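Local coordinates for protein sensor histidine kinase CitA (Klebsiella pneumoniae, PDB 1P0Z) that senses citrate through its periplasmic domain and, as a membrane-bound histidine kinase, probably activates the response regulator CitB by phosphorylation, at residues A87-S92 and R103-Q109. Numbering follows the deposited sequence.
With NA (sodium ion), chain L; OMO (Mo(VI)(=O)(oh)2 cluster), chain N.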
loop_
_atom_site.group_PDB
_atom_site.type_symbol
_atom_site.label_atom_id
_atom_site.label_comp_id
_atom_site.label_asym_id
_atom_site.label_seq_id
_atom_site.Cartn_x
_atom_site.Cartn_y
_atom_site.Cartn_z
ATOM N N ALA A 87 12.587 -5.961 -0.271
ATOM C CA ALA A 87 11.493 -6.732 -0.842
ATOM C C ALA A 87 10.695 -7.559 0.161
ATOM O O ALA A 87 10.152 -8.622 -0.177
ATOM C CB ALA A 87 12.012 -7.636 -2.003
ATOM N N LYS A 88 10.596 -7.039 1.382
ATOM C CA LYS A 88 9.825 -7.705 2.436
ATOM C C LYS A 88 8.349 -7.279 2.408
ATOM O O LYS A 88 8.033 -6.139 2.028
ATOM C CB LYS A 88 10.382 -7.337 3.811
ATOM C CG LYS A 88 11.839 -7.710 3.995
ATOM C CD LYS A 88 12.105 -9.205 3.998
ATOM C CE LYS A 88 13.560 -9.482 4.486
ATOM N NZ LYS A 88 13.831 -10.944 4.544
ATOM N N SER A 89 7.472 -8.210 2.816
ATOM C CA SER A 89 6.028 -7.911 2.961
ATOM C C SER A 89 5.759 -8.011 4.467
ATOM O O SER A 89 6.210 -8.955 5.131
ATOM C CB SER A 89 5.168 -8.907 2.184
ATOM O OG SER A 89 5.388 -8.753 0.764
ATOM N N TYR A 90 5.019 -7.061 5.023
ATOM C CA TYR A 90 4.844 -7.050 6.483
ATOM C C TYR A 90 3.711 -6.113 6.927
ATOM O O TYR A 90 3.173 -5.354 6.122
ATOM C CB TYR A 90 6.140 -6.537 7.139
ATOM C CG TYR A 90 6.655 -5.231 6.526
ATOM C CD1 TYR A 90 7.445 -5.248 5.371
ATOM C CD2 TYR A 90 6.294 -3.967 7.047
ATOM C CE1 TYR A 90 7.850 -4.073 4.744
ATOM C CE2 TYR A 90 6.713 -2.771 6.409
ATOM C CZ TYR A 90 7.491 -2.831 5.252
ATOM O OH TYR A 90 7.926 -1.669 4.588
ATOM N N VAL A 91 3.360 -6.210 8.208
ATOM C CA VAL A 91 2.370 -5.346 8.820
ATOM C C VAL A 91 3.136 -4.265 9.584
ATOM O O VAL A 91 4.104 -4.551 10.292
ATOM C CB VAL A 91 1.493 -6.123 9.819
ATOM C CG1 VAL A 91 0.564 -5.179 10.555
ATOM C CG2 VAL A 91 0.694 -7.174 9.057
ATOM N N SER A 92 2.708 -3.018 9.409
ATOM C CA SER A 92 3.359 -1.888 10.085
ATOM C C SER A 92 2.266 -1.022 10.709
ATOM O O SER A 92 1.110 -1.109 10.299
ATOM C CB SER A 92 4.162 -1.066 9.055
ATOM O OG SER A 92 4.645 0.165 9.581
ATOM N N ARG A 103 -0.929 -1.002 8.583
ATOM C CA ARG A 103 -0.689 -1.087 7.141
ATOM C C ARG A 103 -0.176 -2.447 6.778
ATOM O O ARG A 103 0.621 -3.006 7.530
ATOM C CB ARG A 103 0.436 -0.130 6.689
ATOM C CG ARG A 103 0.187 1.339 7.003
ATOM C CD ARG A 103 0.909 1.797 8.360
ATOM N NE ARG A 103 0.554 3.211 8.428
ATOM C CZ ARG A 103 1.245 4.195 7.831
ATOM N NH1 ARG A 103 2.370 3.923 7.195
ATOM N NH2 ARG A 103 0.704 5.437 7.759
ATOM N N GLY A 104 -0.644 -2.967 5.661
ATOM C CA GLY A 104 -0.041 -4.190 5.133
ATOM C C GLY A 104 0.760 -3.630 3.945
ATOM O O GLY A 104 0.194 -2.919 3.115
ATOM N N LYS A 105 2.062 -3.941 3.867
ATOM C CA LYS A 105 2.934 -3.426 2.811
ATOM C C LYS A 105 3.559 -4.560 2.057
ATOM O O LYS A 105 3.892 -5.581 2.649
ATOM C CB LYS A 105 4.062 -2.610 3.414
ATOM C CG LYS A 105 3.594 -1.489 4.398
ATOM C CD LYS A 105 4.158 -0.146 3.947
ATOM C CE LYS A 105 4.017 0.864 5.020
ATOM N NZ LYS A 105 4.498 2.162 4.479
ATOM N N SER A 106 3.692 -4.384 0.735
ATOM C CA SER A 106 4.333 -5.451 -0.062
ATOM C C SER A 106 4.939 -4.757 -1.280
ATOM O O SER A 106 4.336 -3.834 -1.850
ATOM C CB SER A 106 3.262 -6.470 -0.517
ATOM O OG SER A 106 3.895 -7.575 -1.175
ATOM N N PRO A 107 6.118 -5.227 -1.740
ATOM C CA PRO A 107 6.732 -4.580 -2.907
ATOM C C PRO A 107 6.029 -5.008 -4.189
ATOM O O PRO A 107 5.396 -6.081 -4.243
ATOM C CB PRO A 107 8.168 -5.142 -2.909
ATOM C CG PRO A 107 8.019 -6.531 -2.292
ATOM C CD PRO A 107 6.960 -6.294 -1.178
ATOM N N ILE A 108 6.064 -4.148 -5.189
ATOM C CA ILE A 108 5.560 -4.489 -6.528
ATOM C C ILE A 108 6.892 -4.813 -7.236
ATOM O O ILE A 108 7.821 -4.003 -7.193
ATOM C CB ILE A 108 4.930 -3.283 -7.239
ATOM C CG1 ILE A 108 3.834 -2.653 -6.374
ATOM C CG2 ILE A 108 4.379 -3.738 -8.591
ATOM C CD1 ILE A 108 3.253 -1.355 -6.977
ATOM N N GLN A 109 6.976 -5.983 -7.870
ATOM C CA GLN A 109 8.216 -6.454 -8.519
ATOM C C GLN A 109 8.056 -6.781 -9.987
ATOM O O GLN A 109 6.992 -7.228 -10.396
ATOM C CB GLN A 109 8.703 -7.703 -7.794
ATOM C CG GLN A 109 9.254 -7.402 -6.406
ATOM C CD GLN A 109 9.369 -8.639 -5.559
ATOM O OE1 GLN A 109 8.359 -9.179 -5.091
ATOM N NE2 GLN A 109 10.604 -9.118 -5.357
HETATM NA NA NA L . 4.378 -8.096 -3.484
HETATM O OM1 OMO N . 3.052 9.010 5.732
HETATM MO MO OMO N . 3.204 7.237 5.128
HETATM O OR1 OMO N . 3.647 6.464 6.589
HETATM O OM2 OMO N . 4.710 7.357 4.257
HETATM O O HOH W 1 5.420 -8.965 -5.562
HETATM O O HOH W 2 6.072 -9.628 -2.441
HETATM O O HOH W 3 2.938 -9.974 -3.651
#
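Antiparallel backbone pairing between S92 and R103 and between Y90 and K105 joins the edge strand 90-96 to its hairpin partner 101-109, illustrating how a hairpin can furnish part of a ligand pocket. R103 N donates to S92 O at 2.7 Å, nearly straight at 173°, and S92 N returns a bond to R103 O. K105 N reaches Y90 O at 2.9 Å, with Y90 N giving the reciprocal bond. V91 and G104 form the non-hydrogen-bonded pair between them, V91 CA lying 3.2 Å from R103 O. In this periplasmic PAS-like domain of the Cache clan, Y90, S92, R103 and K105 project from the same face of the sheet, and both R103 and K105 bind citrate. The Y90 ring lies over the root of the lysine: with CG wedged between backbone N and carbonyl carbon (chi1 50°), one ring face covers K105 CB, a CH-pi contact 4.2 Å from the centroid. The lysine chain bends at chi2 and runs on to a salt bridge with D79, which also pairs with R103. At the arginine's edge, NH1 donates to OR1 of the molybdenum cluster at 2.9 Å, while NH2 adds a weaker bond to that oxygen. Just before strand 90-96 begins, S89 OG shares a hydrogen bond of 2.7 Å with S106 OG. S106 OG also binds sodium at 2.4 Å, as do P107 O, three waters and S20 of helix 6-20; Q109 OE1 accepts from one of those waters. P107 presses its ring against the turn leaving helix 81-86, CD resting 3.4 Å from K88 O.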